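Local coordinates for DNA polymerase (Bacillus phage phi29, PDB 2PY5), which catalyses protein-primed replication of the viral DNA with high processivity by strand displacement, and proofreads the new strand with a 3'-5' exonuclease, at residues K7-A12 with V54-Y59; M30-H35 with A176-F181; L58-L63 with T117-S122. The protein carries 2 engineered substitutions. All coordinates share one frame; numbering follows the deposited sequence.

Interaction 1 (K7-A12 with V54-Y59). Engineered in segment 7-12: Ala12 (natural residue Asp).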
loop_
_atom_site.group_PDB
_atom_site.type_symbol
_atom_site.label_atom_id
_atom_site.label_comp_id
_atom_site.label_asym_id
_atom_site.label_seq_id
_atom_site.Cartn_x
_atom_site.Cartn_y
_atom_site.Cartn_z
ATOM N N LYS F 7 -19.311 -18.644 -11.523
ATOM C CA LYS F 7 -18.013 -18.742 -12.168
ATOM C C LYS F 7 -17.218 -17.462 -11.940
ATOM O O LYS F 7 -17.802 -16.418 -11.619
ATOM C CB LYS F 7 -18.182 -18.988 -13.664
ATOM C CG LYS F 7 -18.702 -20.385 -14.021
ATOM C CD LYS F 7 -18.873 -20.499 -15.535
ATOM C CE LYS F 7 -18.505 -21.855 -16.082
ATOM N NZ LYS F 7 -18.407 -21.816 -17.583
ATOM N N MET F 8 -15.896 -17.566 -12.095
ATOM C CA MET F 8 -14.974 -16.450 -11.915
ATOM C C MET F 8 -14.036 -16.365 -13.103
ATOM O O MET F 8 -13.473 -17.384 -13.537
ATOM C CB MET F 8 -14.132 -16.617 -10.651
ATOM C CG MET F 8 -14.926 -16.927 -9.401
ATOM S SD MET F 8 -13.879 -17.410 -8.005
ATOM C CE MET F 8 -13.081 -18.893 -8.615
ATOM N N TYR F 9 -13.834 -15.146 -13.582
ATOM C CA TYR F 9 -12.984 -14.913 -14.746
ATOM C C TYR F 9 -11.961 -13.857 -14.470
ATOM O O TYR F 9 -12.264 -12.854 -13.841
ATOM C CB TYR F 9 -13.826 -14.461 -15.946
ATOM C CG TYR F 9 -14.739 -15.542 -16.484
ATOM C CD1 TYR F 9 -15.982 -15.779 -15.909
ATOM C CD2 TYR F 9 -14.345 -16.334 -17.548
ATOM C CE1 TYR F 9 -16.820 -16.760 -16.400
ATOM C CE2 TYR F 9 -15.153 -17.325 -18.030
ATOM C CZ TYR F 9 -16.399 -17.548 -17.461
ATOM O OH TYR F 9 -17.213 -18.552 -17.958
ATOM N N SER F 10 -10.768 -14.081 -15.006
ATOM C CA SER F 10 -9.707 -13.092 -15.120
ATOM C C SER F 10 -9.779 -12.401 -16.477
ATOM O O SER F 10 -9.771 -13.070 -17.508
ATOM C CB SER F 10 -8.357 -13.802 -15.013
ATOM O OG SER F 10 -7.304 -12.890 -15.185
ATOM N N CYS F 11 -9.823 -11.067 -16.456
ATOM C CA CYS F 11 -10.049 -10.261 -17.669
ATOM C C CYS F 11 -9.006 -9.176 -17.872
ATOM O O CYS F 11 -8.366 -8.739 -16.942
ATOM C CB CYS F 11 -11.414 -9.595 -17.553
ATOM S SG CYS F 11 -12.805 -10.734 -17.377
ATOM N N ALA F 12 -8.849 -8.729 -19.115
ATOM C CA ALA F 12 -7.972 -7.598 -19.418
ATOM C C ALA F 12 -8.429 -6.911 -20.688
ATOM O O ALA F 12 -9.062 -7.532 -21.550
ATOM C CB ALA F 12 -6.543 -8.060 -19.594
ATOM N N VAL F 54 -23.124 -13.560 -18.653
ATOM C CA VAL F 54 -22.306 -14.607 -18.001
ATOM C C VAL F 54 -22.638 -14.825 -16.529
ATOM O O VAL F 54 -22.333 -15.889 -15.989
ATOM C CB VAL F 54 -20.771 -14.376 -18.217
ATOM C CG1 VAL F 54 -20.271 -13.176 -17.433
ATOM C CG2 VAL F 54 -19.964 -15.634 -17.907
ATOM N N GLN F 55 -23.293 -13.854 -15.884
ATOM C CA GLN F 55 -23.707 -14.012 -14.472
ATOM C C GLN F 55 -22.546 -14.534 -13.626
ATOM O O GLN F 55 -22.677 -15.547 -12.911
ATOM C CB GLN F 55 -24.901 -14.975 -14.338
ATOM C CG GLN F 55 -26.150 -14.556 -15.084
ATOM C CD GLN F 55 -27.353 -15.362 -14.655
ATOM O OE1 GLN F 55 -27.639 -15.482 -13.458
ATOM N NE2 GLN F 55 -28.074 -15.917 -15.625
ATOM N N ALA F 56 -21.408 -13.847 -13.711
ATOM C CA ALA F 56 -20.190 -14.293 -13.057
ATOM C C ALA F 56 -19.521 -13.191 -12.247
ATOM O O ALA F 56 -19.960 -12.030 -12.214
ATOM C CB ALA F 56 -19.203 -14.874 -14.097
ATOM N N ASP F 57 -18.435 -13.569 -11.596
ATOM C CA ASP F 57 -17.555 -12.634 -10.941
ATOM C C ASP F 57 -16.324 -12.440 -11.824
ATOM O O ASP F 57 -15.622 -13.408 -12.121
ATOM C CB ASP F 57 -17.101 -13.209 -9.604
ATOM C CG ASP F 57 -18.217 -13.298 -8.580
ATOM O OD1 ASP F 57 -19.328 -12.777 -8.821
ATOM O OD2 ASP F 57 -17.964 -13.896 -7.502
ATOM N N LEU F 58 -16.061 -11.198 -12.226
ATOM C CA LEU F 58 -14.947 -10.877 -13.121
ATOM C C LEU F 58 -13.925 -10.093 -12.351
ATOM O O LEU F 58 -14.266 -9.341 -11.436
ATOM C CB LEU F 58 -15.390 -10.024 -14.310
ATOM C CG LEU F 58 -16.602 -10.461 -15.118
ATOM C CD1 LEU F 58 -16.770 -9.585 -16.402
ATOM C CD2 LEU F 58 -16.593 -11.970 -15.406
ATOM N N TYR F 59 -12.674 -10.266 -12.743
ATOM C CA TYR F 59 -11.552 -9.561 -12.135
ATOM C C TYR F 59 -10.714 -8.895 -13.199
ATOM O O TYR F 59 -10.310 -9.558 -14.171
ATOM C CB TYR F 59 -10.672 -10.561 -11.377
ATOM C CG TYR F 59 -11.341 -11.069 -10.139
ATOM C CD1 TYR F 59 -12.244 -12.132 -10.189
ATOM C CD2 TYR F 59 -11.098 -10.456 -8.916
ATOM C CE1 TYR F 59 -12.876 -12.581 -9.044
ATOM C CE2 TYR F 59 -11.724 -10.898 -7.768
ATOM C CZ TYR F 59 -12.616 -11.945 -7.836
ATOM O OH TYR F 59 -13.247 -12.380 -6.682
HETATM O O HOH W 1 -21.599 -18.026 -13.270
#
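Tyr9 of strand 8-12 pairs with Leu58 of the parallel strand 57-59, the short axes 24° apart, and its side chain can be followed outward atom by atom. CB rests against Leu58 CD2 at 3.8 Å. With CG anti to the carbonyl carbon (chi1 -68°), the ring leans back toward the residues preceding Leu58: CD1 meets Ala56 CB near the ring plane, and CE1 comes within 3.7 Å of Val54 CG2. CZ and OH still lie near the same Val54 methyl, and OH is hydrogen-bonded to Glu37. The backbone of the same residue is held twice, Tyr9 N giving a bond to Asp57 O (2.9 Å) and Tyr9 O accepting one from Tyr59 N (2.8 Å). The ladder continues with Asp57 N to Lys7 O and Cys11 N to Tyr59 O. At its start, a water joins Lys7 N to Gln55 O. Within the mixed sheet of the exonuclease region, strand 24-31 flanks strand 8-15 and strand 113-121 flanks 57-60; helix 160-182 packs on the face of Met8, Ser10 and Tyr59, and helix 44-54 on that of Cys11 and Leu58.

Interaction 2 (M30-H35 with A176-F181); sequences MNIEDH and ALLIQF
Ile32 O is approached by two groups: Leu178 CD2 from the helix, at 3.4 Å, and the imidazole of His35 from its own turn. The latter is a weak hydrogen bond, in which His35 NE2 lies 2.7 Å from Ile32 O but the angle at the hydrogen is a poor 119°. The imidazole presents an edge to the turn after strand 30-31, with Asn31 O and Ile32 CA in its plane, and NE2 also lies 4.1 Å from Leu178 CD2. Leu178 owes its reach to CG standing anti to the backbone N (chi1 -175°), which carries both methyls alongside the Ile32 carbonyl. The two side chains run side by side, pointing opposite ways, which brings Ile32 CG2 to 3.9 Å from Leu178 CB. The longer branch of Ile32 goes a different way: chi2 of 170° extends CD1 to Leu177 CD1, 3.8 Å off. Farther along the helix, Phe181 CE2 makes a looser contact with Ile32 CG2, and Leu178 CD1 brushes the backbone of Glu33. No hydrogen bond crosses between the segments, so the union is apolar, with Met8 of the neighbouring strand adding to the same patch. Helix 160-182 thus packs on the mixed sheet through the turn after strand 24-31, as in the RNase H-like (DnaQ-type) 3'-5' exonuclease fold of family B polymerases.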
loop_
_atom_site.group_PDB
_atom_site.type_symbol
_atom_site.label_atom_id
_atom_site.label_comp_id
_atom_site.label_asym_id
_atom_site.label_seq_id
_atom_site.Cartn_x
_atom_site.Cartn_y
_atom_site.Cartn_z
ATOM N N MET F 30 -10.647 -15.276 -19.082
ATOM C CA MET F 30 -10.207 -16.644 -18.824
ATOM C C MET F 30 -10.827 -17.114 -17.506
ATOM O O MET F 30 -10.711 -16.440 -16.497
ATOM C CB MET F 30 -8.674 -16.724 -18.747
ATOM C CG MET F 30 -8.157 -18.115 -18.414
ATOM S SD MET F 30 -6.368 -18.304 -18.517
ATOM C CE MET F 30 -6.131 -18.420 -20.280
ATOM N N ASN F 31 -11.467 -18.292 -17.548
ATOM C CA ASN F 31 -12.095 -18.920 -16.379
ATOM C C ASN F 31 -10.980 -19.289 -15.388
ATOM O O ASN F 31 -10.080 -20.046 -15.720
ATOM C CB ASN F 31 -12.869 -20.140 -16.876
ATOM C CG ASN F 31 -13.721 -20.815 -15.814
ATOM O OD1 ASN F 31 -14.741 -21.441 -16.139
ATOM N ND2 ASN F 31 -13.313 -20.736 -14.586
ATOM N N ILE F 32 -11.050 -18.702 -14.198
ATOM C CA ILE F 32 -10.028 -18.860 -13.155
ATOM C C ILE F 32 -9.908 -20.306 -12.689
ATOM O O ILE F 32 -8.818 -20.762 -12.303
ATOM C CB ILE F 32 -10.351 -17.909 -11.970
ATOM C CG1 ILE F 32 -10.092 -16.466 -12.392
ATOM C CG2 ILE F 32 -9.526 -18.228 -10.711
ATOM C CD1 ILE F 32 -10.612 -15.418 -11.398
ATOM N N GLU F 33 -11.022 -21.026 -12.744
ATOM C CA GLU F 33 -11.061 -22.437 -12.345
ATOM C C GLU F 33 -10.654 -23.377 -13.469
ATOM O O GLU F 33 -10.141 -24.453 -13.201
ATOM C CB GLU F 33 -12.457 -22.812 -11.833
ATOM C CG GLU F 33 -12.906 -21.988 -10.633
ATOM C CD GLU F 33 -14.281 -22.391 -10.133
ATOM O OE1 GLU F 33 -15.263 -22.199 -10.881
ATOM O OE2 GLU F 33 -14.375 -22.903 -8.990
ATOM N N ASP F 34 -10.891 -22.976 -14.721
ATOM C CA ASP F 34 -10.579 -23.788 -15.889
ATOM C C ASP F 34 -9.893 -22.921 -16.927
ATOM O O ASP F 34 -10.546 -22.341 -17.813
ATOM C CB ASP F 34 -11.854 -24.409 -16.476
ATOM C CG ASP F 34 -11.600 -25.183 -17.766
ATOM O OD1 ASP F 34 -10.425 -25.500 -18.074
ATOM O OD2 ASP F 34 -12.582 -25.469 -18.480
ATOM N N HIS F 35 -8.567 -22.852 -16.832
ATOM C CA HIS F 35 -7.790 -21.929 -17.659
ATOM C C HIS F 35 -7.855 -22.297 -19.143
ATOM O O HIS F 35 -7.316 -21.580 -19.977
ATOM C CB HIS F 35 -6.325 -21.808 -17.161
ATOM C CG HIS F 35 -6.197 -21.419 -15.717
ATOM N ND1 HIS F 35 -5.058 -21.672 -14.984
ATOM C CD2 HIS F 35 -7.067 -20.830 -14.864
ATOM C CE1 HIS F 35 -5.230 -21.246 -13.742
ATOM N NE2 HIS F 35 -6.440 -20.729 -13.642
ATOM N N ALA F 176 -2.777 -16.960 -10.175
ATOM C CA ALA F 176 -2.503 -16.398 -8.852
ATOM C C ALA F 176 -3.775 -16.353 -8.008
ATOM O O ALA F 176 -3.747 -16.728 -6.838
ATOM C CB ALA F 176 -1.873 -15.004 -8.959
ATOM N N LEU F 177 -4.883 -15.910 -8.602
ATOM C CA LEU F 177 -6.144 -15.864 -7.861
ATOM C C LEU F 177 -6.623 -17.252 -7.461
ATOM O O LEU F 177 -7.114 -17.436 -6.352
ATOM C CB LEU F 177 -7.235 -15.167 -8.646
ATOM C CG LEU F 177 -7.082 -13.665 -8.785
ATOM C CD1 LEU F 177 -8.145 -13.141 -9.717
ATOM C CD2 LEU F 177 -7.195 -12.989 -7.409
ATOM N N LEU F 178 -6.467 -18.232 -8.344
ATOM C CA LEU F 178 -6.892 -19.587 -7.996
ATOM C C LEU F 178 -6.110 -20.130 -6.785
ATOM O O LEU F 178 -6.693 -20.719 -5.858
ATOM C CB LEU F 178 -6.778 -20.528 -9.200
ATOM C CG LEU F 178 -7.330 -21.934 -8.940
ATOM C CD1 LEU F 178 -8.782 -21.868 -8.539
ATOM C CD2 LEU F 178 -7.143 -22.800 -10.153
ATOM N N ILE F 179 -4.788 -19.936 -6.773
ATOM C CA ILE F 179 -3.979 -20.333 -5.634
ATOM C C ILE F 179 -4.462 -19.637 -4.352
ATOM O O ILE F 179 -4.608 -20.281 -3.328
ATOM C CB ILE F 179 -2.472 -20.049 -5.873
ATOM C CG1 ILE F 179 -1.930 -20.934 -7.006
ATOM C CG2 ILE F 179 -1.679 -20.280 -4.627
ATOM C CD1 ILE F 179 -0.668 -20.373 -7.660
ATOM N N GLN F 180 -4.707 -18.333 -4.430
ATOM C CA GLN F 180 -5.213 -17.560 -3.288
ATOM C C GLN F 180 -6.557 -18.113 -2.773
ATOM O O GLN F 180 -6.712 -18.378 -1.588
ATOM C CB GLN F 180 -5.326 -16.109 -3.697
ATOM C CG GLN F 180 -5.577 -15.141 -2.558
ATOM C CD GLN F 180 -5.434 -13.727 -3.016
ATOM O OE1 GLN F 180 -5.740 -13.404 -4.153
ATOM N NE2 GLN F 180 -4.956 -12.872 -2.126
ATOM N N PHE F 181 -7.489 -18.328 -3.684
ATOM C CA PHE F 181 -8.809 -18.850 -3.321
ATOM C C PHE F 181 -8.706 -20.246 -2.727
ATOM O O PHE F 181 -9.382 -20.568 -1.732
ATOM C CB PHE F 181 -9.746 -18.872 -4.544
ATOM C CG PHE F 181 -10.074 -17.511 -5.119
ATOM C CD1 PHE F 181 -9.962 -16.346 -4.371
ATOM C CD2 PHE F 181 -10.511 -17.405 -6.433
ATOM C CE1 PHE F 181 -10.278 -15.106 -4.929
ATOM C CE2 PHE F 181 -10.829 -16.167 -6.984
ATOM C CZ PHE F 181 -10.715 -15.029 -6.229
#

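Interaction 3 (L58-L63 with T117-S122); sequences LYFHNL and TVIYDS. With nucleotides of chain A.
Strands 58-60 and 117-121 run parallel, 4.6 Å apart at their closest with axes at 30°, and their ladder of Leu58 N to Val118 O, Tyr120 N to Leu58 O and Phe60 N to Tyr120 O ends with Ser122 N meeting Phe60 O from above the carbonyl plane. With CG anti to the backbone N (chi1 -170°), the carboxylate of Asp121 swings to the 61-63 turn: OD1 takes a bond from Leu63 N at 3.0 Å, well above the carboxylate plane, a weak one from Asn62 N, and as N-cap one from Leu123 N, while OD2 pairs with Lys124. The hydroxyl of Ser122 and His61 ND1 share a 2.8 Å hydrogen bond, and His61 NE2 is bound by Phe128 O, together fixing the ring's rotation. Asn62 ND2 donates to O4' of DT6 of chain A at 3.0 Å, agreeing with its role in stabilising the frayed primer terminus; water 2 links its OD1 to Asp121 OD2. Tyr59 CE2 lies 3.6 Å from Tyr120 CB, the rings meeting obliquely with planes at 34°. Ile119 CG2 meets Phe60 CD1 at 3.6 Å. Strand 100-110 flanks 113-121; helix 63-76 packs against Phe60 and Ile119, helix 160-182 against Tyr59, His61 and Ser122.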
loop_
_atom_site.group_PDB
_atom_site.type_symbol
_atom_site.label_atom_id
_atom_site.label_comp_id
_atom_site.label_asym_id
_atom_site.label_seq_id
_atom_site.Cartn_x
_atom_site.Cartn_y
_atom_site.Cartn_z
ATOM N N LEU F 58 -16.061 -11.198 -12.226
ATOM C CA LEU F 58 -14.947 -10.877 -13.121
ATOM C C LEU F 58 -13.925 -10.093 -12.351
ATOM O O LEU F 58 -14.266 -9.341 -11.436
ATOM C CB LEU F 58 -15.390 -10.024 -14.310
ATOM C CG LEU F 58 -16.602 -10.461 -15.118
ATOM C CD1 LEU F 58 -16.770 -9.585 -16.402
ATOM C CD2 LEU F 58 -16.593 -11.970 -15.406
ATOM N N TYR F 59 -12.674 -10.266 -12.743
ATOM C CA TYR F 59 -11.552 -9.561 -12.135
ATOM C C TYR F 59 -10.714 -8.895 -13.199
ATOM O O TYR F 59 -10.310 -9.558 -14.171
ATOM C CB TYR F 59 -10.672 -10.561 -11.377
ATOM C CG TYR F 59 -11.341 -11.069 -10.139
ATOM C CD1 TYR F 59 -12.244 -12.132 -10.189
ATOM C CD2 TYR F 59 -11.098 -10.456 -8.916
ATOM C CE1 TYR F 59 -12.876 -12.581 -9.044
ATOM C CE2 TYR F 59 -11.724 -10.898 -7.768
ATOM C CZ TYR F 59 -12.616 -11.945 -7.836
ATOM O OH TYR F 59 -13.247 -12.380 -6.682
ATOM N N PHE F 60 -10.448 -7.600 -13.029
ATOM C CA PHE F 60 -9.456 -6.890 -13.832
ATOM C C PHE F 60 -8.357 -6.469 -12.887
ATOM O O PHE F 60 -8.630 -6.123 -11.709
ATOM C CB PHE F 60 -10.035 -5.630 -14.500
ATOM C CG PHE F 60 -10.922 -5.915 -15.690
ATOM C CD1 PHE F 60 -12.250 -6.284 -15.517
ATOM C CD2 PHE F 60 -10.430 -5.779 -16.974
ATOM C CE1 PHE F 60 -13.058 -6.517 -16.599
ATOM C CE2 PHE F 60 -11.254 -6.024 -18.066
ATOM C CZ PHE F 60 -12.565 -6.383 -17.869
ATOM N N HIS F 61 -7.125 -6.462 -13.384
ATOM C CA HIS F 61 -5.994 -5.968 -12.582
ATOM C C HIS F 61 -5.886 -4.455 -12.729
ATOM O O HIS F 61 -5.623 -3.935 -13.817
ATOM C CB HIS F 61 -4.684 -6.638 -12.957
ATOM C CG HIS F 61 -3.734 -6.747 -11.807
ATOM N ND1 HIS F 61 -4.036 -7.452 -10.668
ATOM C CD2 HIS F 61 -2.511 -6.200 -11.600
ATOM C CE1 HIS F 61 -3.028 -7.368 -9.819
ATOM N NE2 HIS F 61 -2.093 -6.605 -10.355
ATOM N N ASN F 62 -6.042 -3.760 -11.603
ATOM C CA ASN F 62 -6.164 -2.308 -11.565
ATOM C C ASN F 62 -7.447 -1.828 -12.258
ATOM O O ASN F 62 -7.441 -1.135 -13.271
ATOM C CB ASN F 62 -4.918 -1.613 -12.105
ATOM C CG ASN F 62 -4.892 -0.135 -11.792
ATOM O OD1 ASN F 62 -5.327 0.297 -10.721
ATOM N ND2 ASN F 62 -4.341 0.663 -12.720
ATOM N N LEU F 63 -8.567 -2.212 -11.655
ATOM C CA LEU F 63 -9.892 -1.870 -12.107
ATOM C C LEU F 63 -10.106 -0.378 -12.369
ATOM O O LEU F 63 -10.932 -0.024 -13.200
ATOM C CB LEU F 63 -10.916 -2.412 -11.087
ATOM C CG LEU F 63 -12.387 -2.207 -11.435
ATOM C CD1 LEU F 63 -12.775 -2.969 -12.673
ATOM C CD2 LEU F 63 -13.286 -2.547 -10.244
ATOM N N THR F 117 -23.693 -9.367 -13.042
ATOM C CA THR F 117 -22.288 -9.673 -13.153
ATOM C C THR F 117 -21.551 -8.663 -12.320
ATOM O O THR F 117 -21.790 -7.448 -12.455
ATOM C CB THR F 117 -21.813 -9.652 -14.614
ATOM O OG1 THR F 117 -22.438 -10.740 -15.313
ATOM C CG2 THR F 117 -20.257 -9.769 -14.712
ATOM N N VAL F 118 -20.678 -9.154 -11.445
ATOM C CA VAL F 118 -19.883 -8.292 -10.544
ATOM C C VAL F 118 -18.453 -8.273 -11.030
ATOM O O VAL F 118 -17.913 -9.301 -11.423
ATOM C CB VAL F 118 -19.946 -8.710 -9.059
ATOM C CG1 VAL F 118 -19.351 -7.586 -8.172
ATOM C CG2 VAL F 118 -21.383 -9.010 -8.628
ATOM N N ILE F 119 -17.865 -7.080 -11.062
ATOM C CA ILE F 119 -16.518 -6.892 -11.508
ATOM C C ILE F 119 -15.695 -6.330 -10.354
ATOM O O ILE F 119 -16.022 -5.265 -9.802
ATOM C CB ILE F 119 -16.465 -5.918 -12.705
ATOM C CG1 ILE F 119 -17.504 -6.329 -13.762
ATOM C CG2 ILE F 119 -15.068 -5.932 -13.335
ATOM C CD1 ILE F 119 -17.535 -5.455 -15.016
ATOM N N TYR F 120 -14.621 -7.039 -10.030
ATOM C CA TYR F 120 -13.729 -6.705 -8.937
ATOM C C TYR F 120 -12.327 -6.315 -9.415
ATOM O O TYR F 120 -11.959 -6.532 -10.574
ATOM C CB TYR F 120 -13.615 -7.899 -8.029
ATOM C CG TYR F 120 -14.888 -8.305 -7.324
ATOM C CD1 TYR F 120 -15.496 -9.514 -7.613
ATOM C CD2 TYR F 120 -15.447 -7.517 -6.327
ATOM C CE1 TYR F 120 -16.627 -9.911 -6.944
ATOM C CE2 TYR F 120 -16.601 -7.898 -5.667
ATOM C CZ TYR F 120 -17.180 -9.112 -5.973
ATOM O OH TYR F 120 -18.328 -9.544 -5.324
ATOM N N ASP F 121 -11.539 -5.773 -8.496
ATOM C CA ASP F 121 -10.141 -5.419 -8.743
ATOM C C ASP F 121 -9.211 -6.503 -8.177
ATOM O O ASP F 121 -9.071 -6.634 -6.936
ATOM C CB ASP F 121 -9.853 -4.064 -8.084
ATOM C CG ASP F 121 -8.519 -3.479 -8.474
ATOM O OD1 ASP F 121 -7.854 -4.033 -9.388
ATOM O OD2 ASP F 121 -8.146 -2.432 -7.878
ATOM N N SER F 122 -8.540 -7.261 -9.048
ATOM C CA SER F 122 -7.537 -8.226 -8.561
ATOM C C SER F 122 -6.341 -7.526 -7.892
ATOM O O SER F 122 -5.626 -8.149 -7.096
ATOM C CB SER F 122 -7.061 -9.178 -9.650
ATOM O OG SER F 122 -6.628 -8.485 -10.795
ATOM P P DT A 6 0.215 -3.324 -13.623
ATOM O OP1 DT A 6 -0.077 -4.751 -13.691
ATOM O OP2 DT A 6 1.532 -2.795 -13.996
ATOM O "O5'" DT A 6 -0.787 -2.543 -14.609
ATOM C "C5'" DT A 6 -2.131 -2.970 -14.754
ATOM C "C4'" DT A 6 -2.837 -1.945 -15.612
ATOM O "O4'" DT A 6 -2.850 -0.661 -14.967
ATOM C "C3'" DT A 6 -2.143 -1.701 -16.947
ATOM O "O3'" DT A 6 -2.507 -2.687 -17.911
ATOM C "C2'" DT A 6 -2.617 -0.297 -17.297
ATOM C "C1'" DT A 6 -2.871 0.362 -15.946
ATOM N N1 DT A 6 -1.838 1.361 -15.543
ATOM C C2 DT A 6 -2.264 2.556 -15.022
ATOM O O2 DT A 6 -3.434 2.849 -14.871
ATOM N N3 DT A 6 -1.247 3.414 -14.685
ATOM C C4 DT A 6 0.115 3.187 -14.799
ATOM O O4 DT A 6 0.938 4.030 -14.452
ATOM C C5 DT A 6 0.489 1.898 -15.324
ATOM C C7 DT A 6 1.926 1.536 -15.494
ATOM C C6 DT A 6 -0.498 1.049 -15.672
ATOM P P DT A 5 2.596 -0.619 -8.161
ATOM O OP1 DT A 5 2.386 -1.468 -6.965
ATOM O OP2 DT A 5 3.959 -0.314 -8.632
ATOM O "O5'" DT A 5 1.778 -1.285 -9.383
ATOM C "C5'" DT A 5 0.527 -1.877 -9.166
ATOM C "C4'" DT A 5 -0.423 -1.456 -10.250
ATOM O "O4'" DT A 5 -0.704 -0.064 -10.067
ATOM C "C3'" DT A 5 0.107 -1.560 -11.667
ATOM O "O3'" DT A 5 -0.222 -2.825 -12.168
ATOM C "C2'" DT A 5 -0.624 -0.455 -12.414
ATOM C "C1'" DT A 5 -1.000 0.517 -11.313
ATOM N N1 DT A 5 -0.249 1.776 -11.318
ATOM C C2 DT A 5 -0.970 2.933 -11.365
ATOM O O2 DT A 5 -2.196 2.960 -11.443
ATOM N N3 DT A 5 -0.198 4.054 -11.364
ATOM C C4 DT A 5 1.183 4.121 -11.284
ATOM O O4 DT A 5 1.763 5.199 -11.290
ATOM C C5 DT A 5 1.880 2.867 -11.220
ATOM C C7 DT A 5 3.372 2.823 -11.143
ATOM C C6 DT A 5 1.138 1.750 -11.239
HETATM O O HOH W 2 -7.651 -0.197 -9.284
#

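From the N terminus, strand 8-15 comes first and strand 24-31 returns antiparallel beside it. Interaction 1 closes a loop of about forty residues when the chain, after helix 44-54, comes back as strand 57-60 along the other side of 8-15. Interaction 3 starts where interaction 1 ends, sharing Leu58 and Tyr59, and closes its own loop when strand 113-121 joins 57-60. Interaction 2 opens within the loop of interaction 1 and closes only at helix 160-182, so these two cross, whereas interaction 3 nests inside interaction 2. Together they tie four adjacent strands of one sheet to that helix, with Tyr59 touching Ile32, Leu177 and Phe181 where the contacts converge.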